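Local coordinates for protein beta-glucosidase (Chaetomella raphigera, PDB 6JXG) that acts as a secreted glycoside hydrolase family 3 beta-glucosidase, probably releasing beta-D-glucose from the non-reducing ends of beta-glucosides during cellulose breakdown, at residues L54-G59 against Q226-S231; S85-R90 against G135-N140; G144-G149 against N193-M198. One frame throughout, in Å; residues are numbered along the deposited sequence.

Contact 1: L54-G59 against Q226-S231; sequences LCYQDG and QGFVVS
Y56 and F228 meet inside the TIM-barrel-like N-terminal domain of this family 3 glycoside hydrolase, and they illustrate how strands that share no hydrogen bonds can still be joined through their side chains. The two rings arrive from opposite directions and touch rim to rim. Y56 OH lies 3.6 Å from F228 CE1, and the ring carbons Y56 CE1 and F228 CE1 follow at 4.0 Å. The ring planes are nearly perpendicular, yet this is not a T-shaped stack: each CE1 lies near the plane of the other ring, so edge meets edge. F228 reaches across with CG set between its backbone N and carbonyl carbon (chi1 72°). V230, two residues further along the same strand, adds a looser apolar contact, its CG2 standing 4.3 Å from Y56 CE1.

Further out, F228 also packs against I288 and S291 of helix 278-294, while V230 rests on C153 and M198 of the intervening strands. The backbones remain well apart, with the CA atoms of Y56 and V230 10.1 Å from each other. Beyond them, each strand has a tie of its own: C55 SG is joined to C39 SG in a disulfide, and V229 N donates to D248 OD2.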
loop_
_atom_site.group_PDB
_atom_site.type_symbol
_atom_site.label_atom_id
_atom_site.label_comp_id
_atom_site.label_asym_id
_atom_site.label_seq_id
_atom_site.Cartn_x
_atom_site.Cartn_y
_atom_site.Cartn_z
ATOM N N LEU A 54 -22.989 -5.486 12.027
ATOM C CA LEU A 54 -21.843 -4.811 11.399
ATOM C C LEU A 54 -21.046 -5.740 10.491
ATOM O O LEU A 54 -20.688 -6.856 10.909
ATOM C CB LEU A 54 -20.884 -4.172 12.402
ATOM C CG LEU A 54 -21.545 -3.040 13.198
ATOM C CD1 LEU A 54 -20.677 -2.712 14.419
ATOM C CD2 LEU A 54 -21.682 -1.792 12.345
ATOM N N CYS A 55 -20.734 -5.247 9.283
ATOM C CA CYS A 55 -20.161 -6.058 8.201
ATOM C C CYS A 55 -18.717 -5.567 7.982
ATOM O O CYS A 55 -18.505 -4.368 7.668
ATOM C CB CYS A 55 -20.988 -5.897 6.925
ATOM S SG CYS A 55 -20.226 -6.654 5.431
ATOM N N TYR A 56 -17.768 -6.499 8.184
ATOM C CA TYR A 56 -16.345 -6.243 7.963
ATOM C C TYR A 56 -15.942 -7.055 6.734
ATOM O O TYR A 56 -16.115 -8.313 6.725
ATOM C CB TYR A 56 -15.555 -6.750 9.166
ATOM C CG TYR A 56 -15.754 -6.022 10.491
ATOM C CD1 TYR A 56 -14.756 -5.201 11.030
ATOM C CD2 TYR A 56 -16.870 -6.216 11.233
ATOM C CE1 TYR A 56 -14.937 -4.587 12.215
ATOM C CE2 TYR A 56 -17.079 -5.577 12.429
ATOM C CZ TYR A 56 -16.094 -4.767 12.938
ATOM O OH TYR A 56 -16.307 -4.166 14.151
ATOM N N GLN A 57 -15.418 -6.373 5.725
ATOM C CA GLN A 57 -15.137 -7.015 4.459
ATOM C C GLN A 57 -13.717 -6.649 3.936
ATOM O O GLN A 57 -13.326 -5.483 3.911
ATOM C CB GLN A 57 -16.199 -6.705 3.399
ATOM C CG GLN A 57 -16.144 -7.633 2.188
ATOM C CD GLN A 57 -16.726 -9.009 2.505
ATOM O OE1 GLN A 57 -17.268 -9.254 3.605
ATOM N NE2 GLN A 57 -16.641 -9.920 1.533
ATOM N N ASP A 58 -13.006 -7.674 3.481
ATOM C CA ASP A 58 -11.733 -7.463 2.717
ATOM C C ASP A 58 -12.079 -6.849 1.322
ATOM O O ASP A 58 -13.255 -6.891 0.852
ATOM C CB ASP A 58 -11.028 -8.783 2.490
ATOM C CG ASP A 58 -10.321 -9.333 3.706
ATOM O OD1 ASP A 58 -9.727 -8.511 4.397
ATOM O OD2 ASP A 58 -10.372 -10.579 3.945
ATOM N N GLY A 59 -11.131 -6.231 0.648
ATOM C CA GLY A 59 -9.787 -6.001 1.146
ATOM C C GLY A 59 -9.331 -4.657 0.624
ATOM O O GLY A 59 -10.138 -3.854 0.189
ATOM N N GLN A 226 -9.010 7.670 18.530
ATOM C CA GLN A 226 -10.387 7.702 19.043
ATOM C C GLN A 226 -11.288 6.568 18.534
ATOM O O GLN A 226 -12.336 6.326 19.142
ATOM C CB GLN A 226 -11.046 9.043 18.738
ATOM C CG GLN A 226 -10.334 10.258 19.318
ATOM C CD GLN A 226 -10.410 10.239 20.817
ATOM O OE1 GLN A 226 -11.513 10.107 21.392
ATOM N NE2 GLN A 226 -9.260 10.320 21.479
ATOM N N GLY A 227 -10.860 5.829 17.489
ATOM C CA GLY A 227 -11.559 4.667 17.026
ATOM C C GLY A 227 -11.290 3.373 17.791
ATOM O O GLY A 227 -10.876 3.352 18.979
ATOM N N PHE A 228 -11.448 2.274 17.085
ATOM C CA PHE A 228 -11.456 0.989 17.683
ATOM C C PHE A 228 -10.417 0.090 16.993
ATOM O O PHE A 228 -10.083 0.291 15.828
ATOM C CB PHE A 228 -12.822 0.347 17.701
ATOM C CG PHE A 228 -13.307 -0.105 16.400
ATOM C CD1 PHE A 228 -13.120 -1.426 15.984
ATOM C CD2 PHE A 228 -14.043 0.781 15.576
ATOM C CE1 PHE A 228 -13.597 -1.849 14.771
ATOM C CE2 PHE A 228 -14.548 0.355 14.377
ATOM C CZ PHE A 228 -14.368 -0.983 13.956
ATOM N N VAL A 229 -9.876 -0.818 17.787
ATOM C CA VAL A 229 -8.912 -1.837 17.321
ATOM C C VAL A 229 -9.578 -3.173 17.133
ATOM O O VAL A 229 -10.258 -3.656 18.008
ATOM C CB VAL A 229 -7.746 -1.969 18.330
ATOM C CG1 VAL A 229 -6.763 -2.992 17.771
ATOM C CG2 VAL A 229 -7.052 -0.610 18.491
ATOM N N VAL A 230 -9.381 -3.773 15.948
ATOM C CA VAL A 230 -9.936 -5.046 15.613
ATOM C C VAL A 230 -8.821 -6.066 15.431
ATOM O O VAL A 230 -7.728 -5.729 14.974
ATOM C CB VAL A 230 -10.857 -4.911 14.426
ATOM C CG1 VAL A 230 -10.155 -4.367 13.173
ATOM C CG2 VAL A 230 -11.521 -6.239 14.151
ATOM N N SER A 231 -9.075 -7.326 15.786
ATOM C CA SER A 231 -8.035 -8.316 15.589
ATOM C C SER A 231 -7.891 -8.735 14.183
ATOM O O SER A 231 -8.870 -8.849 13.434
ATOM C CB SER A 231 -8.244 -9.540 16.479
ATOM O OG SER A 231 -9.391 -10.247 16.074
#

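Contact 2: S85-R90 against G135-N140; sequences SLIYSR and GLAMSN
N140, which packs its CB and carbonyl against I87 and Y88 of the facing helix, grips L136 O one turn back with two donors. The backbone N140 N makes the ordinary helical bond, and N140 ND2 comes in from the other face of the carbonyl plane at 3.0 Å from L136 O. The side-chain bond is fairly straight (158° at the hydrogen), and L136 O lies close to the plane of the asparagine amide, so the carboxamide is folded back along its own helix with its rotation fixed. N140 OD1 is then left beside Y88, 4.0 Å from Y88 CB.

I87 packs beside this amide, on atoms that take no part in its bond. Its CG2 branch, anti to the backbone N, is pressed towards the helix backbone, 3.5 Å from A137 O and 3.8 Å from N140 CB, while the CD1 end reaches A137 CB at 4.1 Å. The side chains of I87 and N140 cross at about a right angle. Next to them the two backbones make their nearest approach, at Y88 and N140: Y88 CA directs a C-H...O contact at N140 O, 3.5 Å away and nearly linear at 162°. The Y88 ring continues along helix 131-147, and its OH is hydrogen-bonded to D147 OD2.

The short helical segments run in roughly the same direction, 40° apart, with axes 8.6 Å from each other at closest approach. Two successive helices packed side by side with the same sense are characteristic of the outer layer of an alpha/beta barrel, consistent with the TIM-barrel family of the domain.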
loop_
_atom_site.group_PDB
_atom_site.type_symbol
_atom_site.label_atom_id
_atom_site.label_comp_id
_atom_site.label_asym_id
_atom_site.label_seq_id
_atom_site.Cartn_x
_atom_site.Cartn_y
_atom_site.Cartn_z
ATOM N N SER A 85 -3.905 12.797 -6.012
ATOM C CA SER A 85 -5.223 12.902 -6.577
ATOM C C SER A 85 -5.740 11.552 -7.011
ATOM O O SER A 85 -6.894 11.215 -6.734
ATOM C CB SER A 85 -5.244 13.860 -7.724
ATOM O OG SER A 85 -6.615 14.048 -8.101
ATOM N N LEU A 86 -4.885 10.722 -7.621
ATOM C CA LEU A 86 -5.325 9.386 -8.012
ATOM C C LEU A 86 -5.500 8.520 -6.785
ATOM O O LEU A 86 -6.379 7.665 -6.765
ATOM C CB LEU A 86 -4.309 8.748 -8.968
ATOM C CG LEU A 86 -4.309 9.379 -10.341
ATOM C CD1 LEU A 86 -3.239 8.720 -11.184
ATOM C CD2 LEU A 86 -5.700 9.303 -11.005
ATOM N N ILE A 87 -4.604 8.696 -5.771
ATOM C CA ILE A 87 -4.660 7.908 -4.589
ATOM C C ILE A 87 -6.011 8.180 -3.904
ATOM O O ILE A 87 -6.713 7.228 -3.489
ATOM C CB ILE A 87 -3.514 8.260 -3.627
ATOM C CG1 ILE A 87 -2.192 7.945 -4.303
ATOM C CG2 ILE A 87 -3.693 7.442 -2.347
ATOM C CD1 ILE A 87 -0.897 8.319 -3.588
ATOM N N TYR A 88 -6.366 9.471 -3.801
ATOM C CA TYR A 88 -7.612 9.824 -3.146
ATOM C C TYR A 88 -8.772 9.233 -3.923
ATOM O O TYR A 88 -9.626 8.601 -3.325
ATOM C CB TYR A 88 -7.778 11.354 -3.074
ATOM C CG TYR A 88 -9.147 11.727 -2.652
ATOM C CD1 TYR A 88 -9.487 11.762 -1.305
ATOM C CD2 TYR A 88 -10.167 12.004 -3.620
ATOM C CE1 TYR A 88 -10.790 12.104 -0.878
ATOM C CE2 TYR A 88 -11.459 12.342 -3.179
ATOM C CZ TYR A 88 -11.748 12.366 -1.814
ATOM O OH TYR A 88 -13.030 12.652 -1.369
ATOM N N SER A 89 -8.779 9.386 -5.256
ATOM C CA SER A 89 -9.864 8.866 -6.060
ATOM C C SER A 89 -10.073 7.327 -5.993
ATOM O O SER A 89 -11.190 6.842 -5.973
ATOM C CB SER A 89 -9.741 9.289 -7.540
ATOM O OG SER A 89 -9.953 10.701 -7.622
ATOM N N ARG A 90 -8.998 6.557 -5.946
ATOM C CA ARG A 90 -9.133 5.096 -5.704
ATOM C C ARG A 90 -9.797 4.792 -4.378
ATOM O O ARG A 90 -10.686 3.920 -4.285
ATOM C CB ARG A 90 -7.743 4.457 -5.772
ATOM C CG ARG A 90 -7.716 2.993 -5.414
ATOM C CD ARG A 90 -6.314 2.519 -5.696
ATOM N NE ARG A 90 -5.990 1.170 -5.219
ATOM C CZ ARG A 90 -5.651 0.830 -3.979
ATOM N NH1 ARG A 90 -5.737 1.703 -2.998
ATOM N NH2 ARG A 90 -5.319 -0.448 -3.711
ATOM N N GLY A 135 2.727 7.186 4.331
ATOM C CA GLY A 135 1.805 8.072 5.062
ATOM C C GLY A 135 0.891 8.955 4.212
ATOM O O GLY A 135 -0.285 8.913 4.464
ATOM N N LEU A 136 1.394 9.635 3.174
ATOM C CA LEU A 136 0.543 10.393 2.247
ATOM C C LEU A 136 -0.454 9.477 1.485
ATOM O O LEU A 136 -1.616 9.850 1.272
ATOM C CB LEU A 136 1.354 11.244 1.249
ATOM C CG LEU A 136 1.605 12.718 1.676
ATOM C CD1 LEU A 136 0.365 13.603 1.833
ATOM C CD2 LEU A 136 2.365 12.736 2.954
ATOM N N ALA A 137 -0.002 8.297 1.102
ATOM C CA ALA A 137 -0.892 7.346 0.471
ATOM C C ALA A 137 -2.006 6.866 1.441
ATOM O O ALA A 137 -3.172 6.814 1.041
ATOM C CB ALA A 137 -0.138 6.186 -0.132
ATOM N N MET A 138 -1.640 6.575 2.678
ATOM C CA MET A 138 -2.550 6.170 3.727
ATOM C C MET A 138 -3.615 7.242 3.949
ATOM O O MET A 138 -4.811 6.918 3.902
ATOM C CB MET A 138 -1.850 5.854 5.068
ATOM C CG MET A 138 -1.041 4.571 5.151
ATOM S SD MET A 138 -1.920 3.075 4.938
ATOM C CE MET A 138 -2.984 3.113 6.382
ATOM N N SER A 139 -3.188 8.508 4.118
ATOM C CA SER A 139 -4.126 9.569 4.467
ATOM C C SER A 139 -5.037 9.890 3.298
ATOM O O SER A 139 -6.275 9.998 3.476
ATOM C CB SER A 139 -3.392 10.833 4.970
ATOM O OG SER A 139 -2.559 11.336 3.969
ATOM N N ASN A 140 -4.515 9.860 2.077
ATOM C CA ASN A 140 -5.388 10.159 0.957
ATOM C C ASN A 140 -6.355 8.996 0.690
ATOM O O ASN A 140 -7.479 9.229 0.301
ATOM C CB ASN A 140 -4.592 10.502 -0.317
ATOM C CG ASN A 140 -4.176 11.932 -0.345
ATOM O OD1 ASN A 140 -4.977 12.822 -0.654
ATOM N ND2 ASN A 140 -2.922 12.178 0.000
#

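Contact 3: G144-G149 against N193-M198; sequences GMQDAG and NVASIM
Q146 meets the chain leading into strand 196-199 with both ends of its carboxamide, through two hydrogen bonds. Q146 NE2 donates to N193 O at 2.9 Å, with a nearly straight N-H (163°). N193 O lies close to the plane of the glutamine amide, yet seen from the acceptor the donor stands well above the carbonyl plane of N193. The return bond runs from A195 N to Q146 OE1 at 3.0 Å. It is more bent at the hydrogen, but it meets a lone pair of OE1 in the plane of the carbonyl. One side-chain amide therefore spans two main-chain groups, on residues two apart. The glutamine reaches them because its chain is extended beyond CG (chi2 -164°).

A few van der Waals contacts accompany these bonds, all made by the amide oxygen. Q146 OE1 is 3.4 Å from A195 CB and 3.8 Å from V194 CA, so the amide oxygen lies against the loop that leads into the strand.

Backbone capping forms a third group. N193, with positive phi, closes helix 184-191 in a Schellman motif, and G149 does the same for helix 131-147. In both cases the chain enters the next strand within a few residues of the cap. The side chain of N193 turns elsewhere, its OD1 bonded to W6 NE1 and its ND2 to D5 OD2.

The polarity of these bonds fixes the amide's orientation. Q146 OE1 also accepts from A152 N of strand 151-157, so this oxygen takes two backbone N-H groups while NE2 faces a carbonyl. That pattern settles which end of the amide is oxygen and which is nitrogen, and it ties together the starts of two adjacent parallel barrel strands.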
loop_
_atom_site.group_PDB
_atom_site.type_symbol
_atom_site.label_atom_id
_atom_site.label_comp_id
_atom_site.label_asym_id
_atom_site.label_seq_id
_atom_site.Cartn_x
_atom_site.Cartn_y
_atom_site.Cartn_z
ATOM N N GLY A 144 -10.487 9.376 1.169
ATOM C CA GLY A 144 -11.353 8.951 0.100
ATOM C C GLY A 144 -12.410 7.973 0.552
ATOM O O GLY A 144 -13.610 8.118 0.268
ATOM N N MET A 145 -11.964 6.894 1.151
ATOM C CA MET A 145 -12.857 5.840 1.587
ATOM C C MET A 145 -13.951 6.363 2.523
ATOM O O MET A 145 -15.162 6.093 2.329
ATOM C CB MET A 145 -12.054 4.777 2.318
ATOM C CG MET A 145 -11.214 3.895 1.414
ATOM S SD MET A 145 -10.092 2.767 2.297
ATOM C CE MET A 145 -11.207 1.500 2.905
ATOM N N GLN A 146 -13.511 7.100 3.522
ATOM C CA GLN A 146 -14.424 7.606 4.543
ATOM C C GLN A 146 -15.289 8.780 4.030
ATOM O O GLN A 146 -16.453 8.911 4.441
ATOM C CB GLN A 146 -13.685 7.915 5.832
ATOM C CG GLN A 146 -12.977 6.659 6.354
ATOM C CD GLN A 146 -12.529 6.678 7.772
ATOM O OE1 GLN A 146 -12.197 5.615 8.335
ATOM N NE2 GLN A 146 -12.421 7.843 8.361
ATOM N N ASP A 147 -14.783 9.545 3.079
ATOM C CA ASP A 147 -15.649 10.519 2.410
ATOM C C ASP A 147 -16.822 9.793 1.696
ATOM O O ASP A 147 -17.889 10.360 1.646
ATOM C CB ASP A 147 -14.869 11.378 1.380
ATOM C CG ASP A 147 -14.024 12.458 1.993
ATOM O OD1 ASP A 147 -14.098 12.726 3.212
ATOM O OD2 ASP A 147 -13.271 13.091 1.190
ATOM N N ALA A 148 -16.625 8.566 1.165
ATOM C CA ALA A 148 -17.673 7.751 0.560
ATOM C C ALA A 148 -18.599 7.147 1.541
ATOM O O ALA A 148 -19.569 6.558 1.140
ATOM C CB ALA A 148 -17.067 6.622 -0.304
ATOM N N GLY A 149 -18.243 7.148 2.820
ATOM C CA GLY A 149 -19.125 6.727 3.877
ATOM C C GLY A 149 -18.815 5.364 4.522
ATOM O O GLY A 149 -19.569 4.926 5.424
ATOM N N ASN A 193 -8.112 10.517 10.724
ATOM C CA ASN A 193 -9.406 10.070 11.363
ATOM C C ASN A 193 -9.835 8.710 10.908
ATOM O O ASN A 193 -11.005 8.378 10.861
ATOM C CB ASN A 193 -10.516 11.087 11.177
ATOM C CG ASN A 193 -10.271 12.335 12.009
ATOM O OD1 ASN A 193 -9.849 12.260 13.164
ATOM N ND2 ASN A 193 -10.463 13.481 11.399
ATOM N N VAL A 194 -8.850 7.877 10.604
ATOM C CA VAL A 194 -9.161 6.438 10.390
ATOM C C VAL A 194 -10.066 5.856 11.490
ATOM O O VAL A 194 -9.856 6.021 12.709
ATOM C CB VAL A 194 -7.934 5.580 10.104
ATOM C CG1 VAL A 194 -7.239 5.171 11.385
ATOM C CG2 VAL A 194 -8.294 4.319 9.294
ATOM N N ALA A 195 -11.107 5.162 11.049
ATOM C CA ALA A 195 -12.131 4.631 11.996
ATOM C C ALA A 195 -11.664 3.489 12.856
ATOM O O ALA A 195 -12.129 3.300 14.015
ATOM C CB ALA A 195 -13.379 4.228 11.197
ATOM N N SER A 196 -10.774 2.656 12.287
ATOM C CA SER A 196 -10.327 1.410 12.949
ATOM C C SER A 196 -8.892 1.055 12.562
ATOM O O SER A 196 -8.369 1.524 11.532
ATOM C CB SER A 196 -11.270 0.217 12.644
ATOM O OG SER A 196 -11.207 -0.138 11.293
ATOM N N ILE A 197 -8.260 0.262 13.401
ATOM C CA ILE A 197 -6.920 -0.239 13.123
ATOM C C ILE A 197 -6.943 -1.692 13.500
ATOM O O ILE A 197 -7.595 -2.075 14.476
ATOM C CB ILE A 197 -5.876 0.508 14.011
ATOM C CG1 ILE A 197 -5.704 1.983 13.532
ATOM C CG2 ILE A 197 -4.581 -0.244 14.029
ATOM C CD1 ILE A 197 -4.978 2.833 14.519
ATOM N N MET A 198 -6.308 -2.533 12.697
ATOM C CA MET A 198 -6.297 -3.959 12.962
ATOM C C MET A 198 -4.934 -4.345 13.551
ATOM O O MET A 198 -3.881 -3.975 12.990
ATOM C CB MET A 198 -6.463 -4.718 11.637
ATOM C CG MET A 198 -6.586 -6.232 11.760
ATOM S SD MET A 198 -6.585 -7.142 10.216
ATOM C CE MET A 198 -8.168 -6.597 9.556
#

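How the contacts relate
All three contacts lie in the TIM-barrel-like N-terminal domain, and together they sample its layers. Contact 1 spans the interior between strands that are not neighbours in the sheet, contact 2 joins two outer helices, and contact 3 ties helix to strand. Along the chain, contacts 2 and 3 follow one another, and both fall between the two segments of contact 1. The centres of contacts 1 and 3 are about 10 Å apart, and their adjacent strands 228-231 and 196-199 probably pair through V230 N to I197 O and I197 N to F228 O. Contacts 2 and 3, about 12 Å apart, share helix 131-147. Contact 3 thus links the core to the helical layer.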